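PDB 5MAL: lipase from Streptomyces rimosus, which hydrolyses triacylglycerols and other esters, preferring medium-length acyl chains and, among longer ones, unsaturated fatty acids with cis double bonds. Local coordinates for residues A[2-7]-A[45-50]; A[17-22]-A[29-34]; A[33-38]-A[74-79]; A[66-71]-A[129-134]. One frame throughout, in Å; residues are numbered along the deposited sequence.

Interaction 1. Residues A[2-7]-A[45-50]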
loop_
_atom_site.group_PDB
_atom_site.type_symbol
_atom_site.label_atom_id
_atom_site.label_comp_id
_atom_site.label_asym_id
_atom_site.label_seq_id
_atom_site.Cartn_x
_atom_site.Cartn_y
_atom_site.Cartn_z
ATOM N N THR A 2 13.042 15.284 9.920
ATOM C CA THR A 2 14.329 14.592 10.051
ATOM C C THR A 2 14.330 13.228 9.410
ATOM O O THR A 2 14.038 13.128 8.224
ATOM C CB THR A 2 14.819 14.454 11.501
ATOM O OG1 THR A 2 13.700 14.407 12.400
ATOM C CG2 THR A 2 15.783 15.590 11.834
ATOM N N ASP A 3 14.740 12.203 10.157
ATOM C CA ASP A 3 15.068 10.926 9.532
ATOM C C ASP A 3 13.810 10.129 9.318
ATOM O O ASP A 3 13.234 9.589 10.249
ATOM C CB ASP A 3 16.066 10.131 10.365
ATOM C CG ASP A 3 17.425 10.773 10.389
ATOM O OD1 ASP A 3 18.175 10.593 9.410
ATOM O OD2 ASP A 3 17.734 11.469 11.372
ATOM N N TYR A 4 13.412 10.079 8.060
ATOM C CA TYR A 4 12.193 9.429 7.626
ATOM C C TYR A 4 12.580 8.231 6.780
ATOM O O TYR A 4 13.257 8.379 5.763
ATOM C CB TYR A 4 11.342 10.432 6.839
ATOM C CG TYR A 4 10.131 9.872 6.122
ATOM C CD1 TYR A 4 9.419 8.787 6.631
ATOM C CD2 TYR A 4 9.692 10.444 4.921
ATOM C CE1 TYR A 4 8.280 8.298 5.967
ATOM C CE2 TYR A 4 8.583 9.944 4.252
ATOM C CZ TYR A 4 7.882 8.881 4.781
ATOM O OH TYR A 4 6.779 8.388 4.129
ATOM N N VAL A 5 12.192 7.038 7.213
ATOM C CA VAL A 5 12.345 5.880 6.339
ATOM C C VAL A 5 10.989 5.456 5.815
ATOM O O VAL A 5 10.066 5.195 6.590
ATOM C CB VAL A 5 12.980 4.691 7.035
ATOM C CG1 VAL A 5 13.115 3.531 6.047
ATOM C CG2 VAL A 5 14.357 5.082 7.617
ATOM N N ALA A 6 10.876 5.381 4.496
ATOM C CA ALA A 6 9.629 4.957 3.878
ATOM C C ALA A 6 9.801 3.576 3.268
ATOM O O ALA A 6 10.495 3.398 2.273
ATOM C CB ALA A 6 9.192 5.955 2.838
ATOM N N LEU A 7 9.147 2.611 3.898
ATOM C CA LEU A 7 9.205 1.205 3.522
ATOM C C LEU A 7 7.982 0.790 2.756
ATOM O O LEU A 7 6.970 1.485 2.755
ATOM C CB LEU A 7 9.268 0.319 4.767
ATOM C CG LEU A 7 10.279 0.689 5.832
ATOM C CD1 LEU A 7 9.899 -0.099 7.055
ATOM C CD2 LEU A 7 11.665 0.332 5.321
ATOM N N THR A 45 13.972 16.986 5.720
ATOM C CA THR A 45 13.778 15.548 5.816
ATOM C C THR A 45 14.970 14.791 5.263
ATOM O O THR A 45 15.308 14.917 4.090
ATOM C CB THR A 45 12.520 15.084 5.061
ATOM O OG1 THR A 45 11.378 15.770 5.583
ATOM C CG2 THR A 45 12.319 13.589 5.254
ATOM N N ARG A 46 15.616 14.018 6.121
ATOM C CA ARG A 46 16.593 13.050 5.658
ATOM C C ARG A 46 15.782 11.836 5.236
ATOM O O ARG A 46 15.329 11.051 6.065
ATOM C CB ARG A 46 17.608 12.712 6.748
ATOM C CG ARG A 46 18.996 12.406 6.224
ATOM C CD ARG A 46 19.994 12.299 7.364
ATOM N NE ARG A 46 19.702 13.264 8.423
ATOM C CZ ARG A 46 20.497 13.499 9.462
ATOM N NH1 ARG A 46 21.641 12.838 9.586
ATOM N NH2 ARG A 46 20.148 14.397 10.375
ATOM N N PHE A 47 15.587 11.717 3.934
ATOM C CA PHE A 47 14.583 10.838 3.364
ATOM C C PHE A 47 15.182 9.547 2.814
ATOM O O PHE A 47 15.764 9.517 1.732
ATOM C CB PHE A 47 13.835 11.615 2.279
ATOM C CG PHE A 47 12.764 10.841 1.577
ATOM C CD1 PHE A 47 11.882 10.026 2.275
ATOM C CD2 PHE A 47 12.611 10.968 0.208
ATOM C CE1 PHE A 47 10.883 9.336 1.596
ATOM C CE2 PHE A 47 11.616 10.284 -0.463
ATOM C CZ PHE A 47 10.756 9.475 0.234
ATOM N N ASN A 48 15.024 8.468 3.564
ATOM C CA ASN A 48 15.479 7.171 3.101
ATOM C C ASN A 48 14.316 6.346 2.565
ATOM O O ASN A 48 13.531 5.776 3.323
ATOM C CB ASN A 48 16.215 6.431 4.220
ATOM C CG ASN A 48 17.676 6.850 4.319
ATOM O OD1 ASN A 48 18.478 6.575 3.423
ATOM N ND2 ASN A 48 18.019 7.525 5.392
ATOM N N PHE A 49 14.233 6.296 1.242
ATOM C CA PHE A 49 13.079 5.745 0.564
ATOM C C PHE A 49 13.443 4.384 0.023
ATOM O O PHE A 49 14.121 4.298 -1.003
ATOM C CB PHE A 49 12.670 6.710 -0.552
ATOM C CG PHE A 49 11.297 6.483 -1.126
ATOM C CD1 PHE A 49 10.389 5.609 -0.538
ATOM C CD2 PHE A 49 10.890 7.235 -2.224
ATOM C CE1 PHE A 49 9.103 5.438 -1.078
ATOM C CE2 PHE A 49 9.612 7.093 -2.759
ATOM C CZ PHE A 49 8.714 6.195 -2.183
ATOM N N THR A 50 13.015 3.331 0.711
ATOM C CA THR A 50 13.417 1.982 0.330
ATOM C C THR A 50 12.230 1.124 -0.116
ATOM O O THR A 50 12.396 -0.036 -0.481
ATOM C CB THR A 50 14.153 1.271 1.483
ATOM O OG1 THR A 50 13.313 1.235 2.640
ATOM C CG2 THR A 50 15.434 2.010 1.814
#
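Asp3 and Arg46 lie side by side on one face of two neighbouring parallel strands. Asp3 OD1 comes over a face of the guanidinium, 3.2 Å from Arg46 NE. The oxygen sits well out of the guanidinium plane, so this salt bridge rests on charge and not on a directed N-H. The Arg46 chain bends at its third torsion, and its NE comes beside the carboxylate.

Tyr4 and Phe47 share the other face. Both have CG anti to the backbone N (chi1 171° and 179°) and run alongside each other in the same direction. Their planes are 23° apart but slid, and overlap little. The closest atoms are Tyr4 CD2 and Phe47 CD1, at 3.5 Å. Thr45 CG2 meets the edge of the Tyr4 ring. The phenol reaches beyond the strand pair, and its OH hydrogen-bonds to Ser76 OG of strand 74-78. Ala6 CB lies 3.6 Å from Phe49 CD1.

The backbones join in steps of two residues. Tyr4 N gives to Arg46 O, and Asn48 N gives to Tyr4 O at 2.8 Å. Ala6 N then gives to Asn48 O, and Thr50 N to Ala6 O. Helix 34-40 covers the aromatic face through Pro35 and Ala39. Strand 46-49 is one edge strand of the five-stranded parallel sheet, order 2-1-3-4-5, of the SGNH hydrolase alpha/beta fold.

Interaction 2. Residues A[17-22]-A[29-34]; sequences AGSYDS and RSTKSY
Ser30 points its hydroxyl across to residues 17-22 of the same loop, where OG donates to Gly18 O at 2.5 Å. With OG anti to its backbone N (chi1 165°), the same oxygen also accepts from Lys32 N and closes an ST turn.

The Tyr20 ring lies beside Ser30. Tyr20 CD1 is 3.7 Å from Ser30 CB, and Gly18 O stands above one face, toward the rim. The ring edge meets the Arg29 carbonyl carbon.

Thr31 grips Ser19 O twice. The bond from Thr31 N to Ser19 O is nearly straight (175°), at 2.8 Å, while OG1 comes in the carbonyl plane on a lone pair, at 3.1 Å. The Lys32 chain runs past Ser19, with CE 3.3 Å from Ser19 OG. Asp21 N donates to Arg29 O at 2.8 Å. A water accepts from Arg29 NH2 and gives a weak bond to Asp21 OD1; Arg29 NH1 is held by Ala51 O.

With an alanine in place of Ser30 both OG bonds are gone, and Gly18 O and Lys32 N would probably be left without these partners.

The two halves of the loop meet at a single backbone bridge, Tyr20 with Ser30. All four direct bonds end on backbone carbonyls and come from N-H groups or hydroxyls, so the loop shape probably rests more on neutral hydrogen bonds than on charge pairs.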
loop_
_atom_site.group_PDB
_atom_site.type_symbol
_atom_site.label_atom_id
_atom_site.label_comp_id
_atom_site.label_asym_id
_atom_site.label_seq_id
_atom_site.Cartn_x
_atom_site.Cartn_y
_atom_site.Cartn_z
ATOM N N ALA A 17 1.999 6.603 -10.082
ATOM C CA ALA A 17 1.984 8.043 -9.865
ATOM C C ALA A 17 3.005 8.759 -10.738
ATOM O O ALA A 17 3.016 9.985 -10.796
ATOM C CB ALA A 17 2.243 8.367 -8.410
ATOM N N GLY A 18 3.863 7.989 -11.403
ATOM C CA GLY A 18 4.805 8.537 -12.364
ATOM C C GLY A 18 6.033 9.192 -11.771
ATOM O O GLY A 18 6.327 9.015 -10.593
ATOM N N SER A 19 6.761 9.938 -12.601
ATOM C CA SER A 19 7.924 10.701 -12.136
ATOM C C SER A 19 8.849 9.870 -11.238
ATOM O O SER A 19 9.136 10.258 -10.107
ATOM C CB SER A 19 7.451 11.950 -11.399
ATOM O OG SER A 19 6.711 12.794 -12.277
ATOM N N TYR A 20 9.294 8.722 -11.743
ATOM C CA TYR A 20 10.108 7.814 -10.934
ATOM C C TYR A 20 11.557 8.241 -10.843
ATOM O O TYR A 20 12.129 8.801 -11.779
ATOM C CB TYR A 20 10.027 6.386 -11.472
ATOM C CG TYR A 20 8.597 5.959 -11.645
ATOM C CD1 TYR A 20 7.799 5.685 -10.541
ATOM C CD2 TYR A 20 8.030 5.866 -12.909
ATOM C CE1 TYR A 20 6.466 5.326 -10.693
ATOM C CE2 TYR A 20 6.701 5.499 -13.076
ATOM C CZ TYR A 20 5.923 5.238 -11.964
ATOM O OH TYR A 20 4.608 4.880 -12.132
ATOM N N ASP A 21 12.139 7.984 -9.682
ATOM C CA ASP A 21 13.562 8.167 -9.491
ATOM C C ASP A 21 14.285 7.102 -10.314
ATOM O O ASP A 21 13.994 5.917 -10.184
ATOM C CB ASP A 21 13.906 8.070 -8.002
ATOM C CG ASP A 21 15.387 8.163 -7.739
ATOM O OD1 ASP A 21 16.059 7.107 -7.775
ATOM O OD2 ASP A 21 15.873 9.290 -7.499
ATOM N N SER A 22 15.206 7.508 -11.183
ATOM C CA SER A 22 15.834 6.517 -12.055
ATOM C C SER A 22 16.698 5.518 -11.279
ATOM O O SER A 22 16.786 4.352 -11.662
ATOM C CB SER A 22 16.667 7.196 -13.155
ATOM O OG SER A 22 17.520 8.203 -12.638
ATOM N N ARG A 29 10.193 3.980 -7.430
ATOM C CA ARG A 29 9.903 4.992 -6.428
ATOM C C ARG A 29 9.606 6.333 -7.074
ATOM O O ARG A 29 10.493 7.015 -7.587
ATOM C CB ARG A 29 11.055 5.117 -5.438
ATOM C CG ARG A 29 11.085 3.925 -4.476
ATOM C CD ARG A 29 12.111 4.108 -3.367
ATOM N NE ARG A 29 13.489 3.910 -3.810
ATOM C CZ ARG A 29 14.158 2.758 -3.757
ATOM N NH1 ARG A 29 13.579 1.663 -3.302
ATOM N NH2 ARG A 29 15.424 2.708 -4.176
ATOM N N SER A 30 8.335 6.701 -7.010
ATOM C CA SER A 30 7.831 7.909 -7.621
ATOM C C SER A 30 8.085 9.141 -6.777
ATOM O O SER A 30 7.921 9.096 -5.561
ATOM C CB SER A 30 6.332 7.756 -7.852
ATOM O OG SER A 30 5.750 9.011 -8.122
ATOM N N THR A 31 8.452 10.253 -7.410
ATOM C CA THR A 31 8.563 11.509 -6.679
ATOM C C THR A 31 7.183 12.058 -6.327
ATOM O O THR A 31 7.063 13.011 -5.545
ATOM C CB THR A 31 9.357 12.572 -7.470
ATOM O OG1 THR A 31 8.618 12.961 -8.627
ATOM C CG2 THR A 31 10.686 12.018 -7.894
ATOM N N LYS A 32 6.142 11.456 -6.897
ATOM C CA LYS A 32 4.778 11.849 -6.572
ATOM C C LYS A 32 4.112 10.835 -5.649
ATOM O O LYS A 32 2.912 10.911 -5.395
ATOM C CB LYS A 32 3.953 12.026 -7.841
ATOM C CG LYS A 32 4.480 13.138 -8.730
ATOM C CD LYS A 32 3.548 13.432 -9.888
ATOM C CE LYS A 32 4.196 14.406 -10.860
ATOM N NZ LYS A 32 4.355 15.757 -10.271
ATOM N N SER A 33 4.897 9.890 -5.150
ATOM C CA SER A 33 4.430 8.961 -4.118
ATOM C C SER A 33 4.202 9.691 -2.803
ATOM O O SER A 33 4.803 10.745 -2.566
ATOM C CB SER A 33 5.460 7.861 -3.899
ATOM O OG SER A 33 6.633 8.428 -3.340
ATOM N N TYR A 34 3.378 9.143 -1.909
ATOM C CA TYR A 34 3.130 9.927 -0.699
ATOM C C TYR A 34 4.421 10.112 0.127
ATOM O O TYR A 34 4.612 11.173 0.695
ATOM C CB TYR A 34 1.998 9.325 0.157
ATOM C CG TYR A 34 2.335 8.032 0.835
ATOM C CD1 TYR A 34 2.957 8.023 2.085
ATOM C CD2 TYR A 34 2.000 6.817 0.252
ATOM C CE1 TYR A 34 3.272 6.840 2.704
ATOM C CE2 TYR A 34 2.301 5.624 0.870
ATOM C CZ TYR A 34 2.943 5.648 2.097
ATOM O OH TYR A 34 3.264 4.486 2.736
HETATM O O HOH W 1 16.584 5.390 -4.902
#

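Interaction 3. Residues A[33-38]-A[74-79]; sequences SYPALW and LVSITI
Helix 34-40 packs here on strand 74-78 in the core of the alpha/beta fold of the SGNH hydrolases. The short segments run roughly antiparallel, at 156°, with their axes 10.6 Å apart. Large side chains span that gap. Ser33 is the N-cap of the helix, its OG accepting from Ala36 N.

Tyr34 reaches toward the strand from the first turn. With CG between the backbone N and the carbonyl carbon (chi1 70°), the ring extends to the strand, and Pro35 CD lies over one face toward the rim. The phenol oxygen, Tyr34 OH, meets Thr78 CG2 at 3.7 Å. A water bridges the two segments, 2.9 Å from Tyr34 OH and 2.6 Å from Ser76 OG. Ser12 OG is a further partner of the phenol, and Ser76 OG is also held by Tyr4 OH.

A phenylalanine in place of Tyr34 would lack the hydroxyl and would probably leave the water and Ser12 without that partner.

One turn on, Trp38 NE1 bonds to Thr234 O, at the C terminus. Its ring meets Leu74 from the opposite direction. Leu74 CD2 makes a CH-pi contact over the six-membered ring, 3.6 Å from the centroid and 18° off the ring normal.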
loop_
_atom_site.group_PDB
_atom_site.type_symbol
_atom_site.label_atom_id
_atom_site.label_comp_id
_atom_site.label_asym_id
_atom_site.label_seq_id
_atom_site.Cartn_x
_atom_site.Cartn_y
_atom_site.Cartn_z
ATOM N N SER A 33 4.897 9.890 -5.150
ATOM C CA SER A 33 4.430 8.961 -4.118
ATOM C C SER A 33 4.202 9.691 -2.803
ATOM O O SER A 33 4.803 10.745 -2.566
ATOM C CB SER A 33 5.460 7.861 -3.899
ATOM O OG SER A 33 6.633 8.428 -3.340
ATOM N N TYR A 34 3.378 9.143 -1.909
ATOM C CA TYR A 34 3.130 9.927 -0.699
ATOM C C TYR A 34 4.421 10.112 0.127
ATOM O O TYR A 34 4.612 11.173 0.695
ATOM C CB TYR A 34 1.998 9.325 0.157
ATOM C CG TYR A 34 2.335 8.032 0.835
ATOM C CD1 TYR A 34 2.957 8.023 2.085
ATOM C CD2 TYR A 34 2.000 6.817 0.252
ATOM C CE1 TYR A 34 3.272 6.840 2.704
ATOM C CE2 TYR A 34 2.301 5.624 0.870
ATOM C CZ TYR A 34 2.943 5.648 2.097
ATOM O OH TYR A 34 3.264 4.486 2.736
ATOM N N PRO A 35 5.340 9.111 0.164
ATOM C CA PRO A 35 6.529 9.443 0.953
ATOM C C PRO A 35 7.368 10.548 0.343
ATOM O O PRO A 35 7.860 11.397 1.073
ATOM C CB PRO A 35 7.320 8.126 0.963
ATOM C CG PRO A 35 6.280 7.078 0.796
ATOM C CD PRO A 35 5.362 7.687 -0.229
ATOM N N ALA A 36 7.528 10.540 -0.972
ATOM C CA ALA A 36 8.316 11.580 -1.619
ATOM C C ALA A 36 7.640 12.943 -1.454
ATOM O O ALA A 36 8.303 13.951 -1.214
ATOM C CB ALA A 36 8.518 11.258 -3.079
ATOM N N LEU A 37 6.317 12.977 -1.576
ATOM C CA LEU A 37 5.584 14.218 -1.353
ATOM C C LEU A 37 5.733 14.712 0.083
ATOM O O LEU A 37 5.860 15.919 0.339
ATOM C CB LEU A 37 4.106 14.037 -1.681
ATOM C CG LEU A 37 3.766 13.791 -3.151
ATOM C CD1 LEU A 37 2.273 13.549 -3.280
ATOM C CD2 LEU A 37 4.195 14.964 -4.017
ATOM N N TRP A 38 5.688 13.782 1.026
ATOM C CA TRP A 38 5.869 14.145 2.414
ATOM C C TRP A 38 7.261 14.735 2.615
ATOM O O TRP A 38 7.409 15.794 3.207
ATOM C CB TRP A 38 5.667 12.935 3.323
ATOM C CG TRP A 38 5.481 13.306 4.753
ATOM C CD1 TRP A 38 4.292 13.492 5.412
ATOM C CD2 TRP A 38 6.508 13.520 5.716
ATOM N NE1 TRP A 38 4.527 13.812 6.725
ATOM C CE2 TRP A 38 5.879 13.844 6.936
ATOM C CE3 TRP A 38 7.905 13.484 5.665
ATOM C CZ2 TRP A 38 6.598 14.113 8.096
ATOM C CZ3 TRP A 38 8.618 13.764 6.829
ATOM C CH2 TRP A 38 7.960 14.073 8.021
ATOM N N LEU A 74 10.763 8.821 11.809
ATOM C CA LEU A 74 9.490 8.466 11.199
ATOM C C LEU A 74 9.667 7.260 10.298
ATOM O O LEU A 74 10.617 7.192 9.522
ATOM C CB LEU A 74 8.933 9.651 10.408
ATOM C CG LEU A 74 7.625 9.469 9.631
ATOM C CD1 LEU A 74 6.451 9.159 10.567
ATOM C CD2 LEU A 74 7.314 10.694 8.776
ATOM N N VAL A 75 8.772 6.290 10.433
ATOM C CA VAL A 75 8.738 5.172 9.516
ATOM C C VAL A 75 7.328 5.067 8.952
ATOM O O VAL A 75 6.352 5.105 9.699
ATOM C CB VAL A 75 9.116 3.839 10.198
ATOM C CG1 VAL A 75 8.972 2.680 9.222
ATOM C CG2 VAL A 75 10.525 3.904 10.754
ATOM N N SER A 76 7.218 4.958 7.637
ATOM C CA SER A 76 5.925 4.653 7.038
ATOM C C SER A 76 6.012 3.328 6.303
ATOM O O SER A 76 7.080 2.929 5.841
ATOM C CB SER A 76 5.462 5.755 6.080
ATOM O OG SER A 76 6.394 5.952 5.034
ATOM N N ILE A 77 4.881 2.650 6.158
ATOM C CA ILE A 77 4.905 1.406 5.411
ATOM C C ILE A 77 3.523 1.012 4.924
ATOM O O ILE A 77 2.531 1.229 5.615
ATOM C CB ILE A 77 5.507 0.268 6.269
ATOM C CG1 ILE A 77 5.712 -0.996 5.425
ATOM C CG2 ILE A 77 4.644 0.013 7.518
ATOM C CD1 ILE A 77 6.588 -2.042 6.111
ATOM N N THR A 78 3.471 0.508 3.694
ATOM C CA THR A 78 2.370 -0.325 3.229
ATOM C C THR A 78 3.030 -1.643 2.856
ATOM O O THR A 78 3.979 -1.658 2.101
ATOM C CB THR A 78 1.599 0.260 2.007
ATOM O OG1 THR A 78 2.502 0.449 0.918
ATOM C CG2 THR A 78 0.948 1.592 2.343
ATOM N N ILE A 79 2.589 -2.746 3.444
ATOM C CA ILE A 79 3.137 -4.044 3.054
ATOM C C ILE A 79 2.142 -5.117 3.416
ATOM O O ILE A 79 1.365 -4.959 4.357
ATOM C CB ILE A 79 4.493 -4.352 3.735
ATOM C CG1 ILE A 79 5.249 -5.447 2.971
ATOM C CG2 ILE A 79 4.298 -4.744 5.189
ATOM C CD1 ILE A 79 5.741 -5.024 1.590
HETATM O O HOH W 2 6.154 4.139 3.139
#

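Interaction 4. Residues A[66-71]-A[129-134]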
loop_
_atom_site.group_PDB
_atom_site.type_symbol
_atom_site.label_atom_id
_atom_site.label_comp_id
_atom_site.label_asym_id
_atom_site.label_seq_id
_atom_site.Cartn_x
_atom_site.Cartn_y
_atom_site.Cartn_z
ATOM N N THR A 66 17.558 -1.465 5.936
ATOM C CA THR A 66 18.932 -1.002 6.132
ATOM C C THR A 66 19.067 0.391 6.795
ATOM O O THR A 66 19.844 0.541 7.743
ATOM C CB THR A 66 19.703 -1.020 4.798
ATOM O OG1 THR A 66 19.742 -2.367 4.308
ATOM C CG2 THR A 66 21.118 -0.507 4.974
ATOM N N PRO A 67 18.295 1.398 6.339
ATOM C CA PRO A 67 18.449 2.717 6.969
ATOM C C PRO A 67 17.604 2.933 8.223
ATOM O O PRO A 67 17.557 4.052 8.749
ATOM C CB PRO A 67 18.001 3.674 5.858
ATOM C CG PRO A 67 16.954 2.903 5.130
ATOM C CD PRO A 67 17.373 1.447 5.186
ATOM N N VAL A 68 16.926 1.890 8.686
ATOM C CA VAL A 68 16.114 1.999 9.888
ATOM C C VAL A 68 17.008 1.758 11.091
ATOM O O VAL A 68 17.566 0.682 11.236
ATOM C CB VAL A 68 14.960 0.990 9.891
ATOM C CG1 VAL A 68 14.180 1.079 11.183
ATOM C CG2 VAL A 68 14.060 1.239 8.686
ATOM N N ASN A 69 17.155 2.756 11.947
ATOM C CA ASN A 69 18.058 2.622 13.081
ATOM C C ASN A 69 17.647 3.571 14.199
ATOM O O ASN A 69 16.572 4.173 14.144
ATOM C CB ASN A 69 19.503 2.865 12.635
ATOM C CG ASN A 69 19.680 4.197 11.947
ATOM O OD1 ASN A 69 19.227 5.230 12.439
ATOM N ND2 ASN A 69 20.318 4.177 10.788
ATOM N N SER A 70 18.482 3.702 15.226
ATOM C CA SER A 70 18.065 4.477 16.388
ATOM C C SER A 70 17.820 5.944 16.036
ATOM O O SER A 70 17.059 6.631 16.713
ATOM C CB SER A 70 19.092 4.359 17.518
ATOM O OG SER A 70 20.393 4.617 17.043
ATOM N N GLY A 71 18.430 6.408 14.954
ATOM C CA GLY A 71 18.248 7.786 14.529
ATOM C C GLY A 71 16.946 8.066 13.802
ATOM O O GLY A 71 16.580 9.218 13.595
ATOM N N SER A 129 12.615 -2.974 17.181
ATOM C CA SER A 129 13.973 -3.152 17.676
ATOM C C SER A 129 14.904 -2.059 17.173
ATOM O O SER A 129 15.640 -1.455 17.952
ATOM C CB SER A 129 14.510 -4.524 17.264
ATOM O OG SER A 129 15.884 -4.650 17.588
ATOM N N ARG A 130 14.868 -1.805 15.874
ATOM C CA ARG A 130 15.834 -0.888 15.278
ATOM C C ARG A 130 15.542 0.579 15.513
ATOM O O ARG A 130 16.460 1.391 15.650
ATOM C CB ARG A 130 15.923 -1.147 13.775
ATOM C CG ARG A 130 16.272 -2.589 13.454
ATOM C CD ARG A 130 16.929 -2.708 12.110
ATOM N NE ARG A 130 16.778 -4.052 11.560
ATOM C CZ ARG A 130 17.300 -4.444 10.406
ATOM N NH1 ARG A 130 18.017 -3.596 9.673
ATOM N NH2 ARG A 130 17.107 -5.685 9.987
ATOM N N ALA A 131 14.264 0.923 15.546
ATOM C CA ALA A 131 13.872 2.320 15.592
ATOM C C ALA A 131 12.867 2.566 16.709
ATOM O O ALA A 131 11.717 2.903 16.447
ATOM C CB ALA A 131 13.302 2.731 14.249
ATOM N N PRO A 132 13.305 2.409 17.969
ATOM C CA PRO A 132 12.379 2.470 19.110
ATOM C C PRO A 132 11.772 3.851 19.337
ATOM O O PRO A 132 10.696 3.951 19.916
ATOM C CB PRO A 132 13.269 2.065 20.293
ATOM C CG PRO A 132 14.643 2.501 19.877
ATOM C CD PRO A 132 14.707 2.252 18.401
ATOM N N ALA A 133 12.438 4.908 18.883
ATOM C CA ALA A 133 11.906 6.250 19.097
ATOM C C ALA A 133 11.068 6.704 17.914
ATOM O O ALA A 133 10.382 7.728 17.978
ATOM C CB ALA A 133 13.039 7.237 19.356
ATOM N N ALA A 134 11.127 5.948 16.823
ATOM C CA ALA A 134 10.468 6.384 15.603
ATOM C C ALA A 134 8.966 6.363 15.783
ATOM O O ALA A 134 8.402 5.443 16.391
ATOM C CB ALA A 134 10.880 5.501 14.400
HETATM O O HOH W 3 18.971 -1.112 10.082
HETATM O O HOH W 4 14.273 5.634 16.510
#
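Val68 and Arg130 side chains cross at about a right angle. Val68 CG1 is 3.8 Å from Arg130 CB, and it also touches Ala131 CB at 3.6 Å. That methyl is the branch anti to the backbone N (chi1 177°), which turns it to the alanine and the root of the arginine. Ala131 CB has a second neighbour in Asn69 O. Ala131 CA makes a long C-H...O contact, 3.6 Å, with the same oxygen.

The arginine then runs alongside the loop. Its chain is extended from CG to NE, and Arg130 CD passes 3.6 Å from Val68 O. The guanidinium reaches this carbonyl through a water. Arg130 NH1 donates to the water at 2.7 Å, in the plane of the guanidinium and at its edge. The water lies 2.6 Å from Val68 O. Arg130 also packs on Leu65.

This is where the long helix 98-130 ends and the chain turns toward strand 135-139. Ala131 is the first residue to leave helical geometry, and a type I turn runs from Ala131 to Ala134. The partner loop leads from helix 57-64 into strand 74-78, so two neighbouring entries to the parallel sheet meet here, away from the active site.

A second water joins them. It donates to Ser70 O and accepts from Ala133 N at 3.1 Å. Around Ser70 an Asx turn shapes the loop: Asn69 OD1 accepts from Gly71 N in the carbonyl plane, on a lone pair. Thr72 OG1 bonds to Asn69 N. On the sheet side, Val68 packs against Val5 of strand 3-8.

From the N terminus, strand 3-8 comes first, and interaction 1 closes the loop back to it at strand 46-49. Interaction 2 is nested inside that loop and folds residues 17-22 onto 29-34. Ser33 and Tyr34 end interaction 2 and begin interaction 3, which ties helix 34-40 to strand 74-78. Interaction 3 crosses interaction 1, and both reach the same sheet, where strands 3-8 and 74-78 are neighbours. Phe49 touches Arg29 and Ser33, bringing interactions 1 and 2 together. Interaction 4 opens after interaction 1 has closed and crosses interaction 3. It joins the loop before strand 74-78 to the end of helix 98-130.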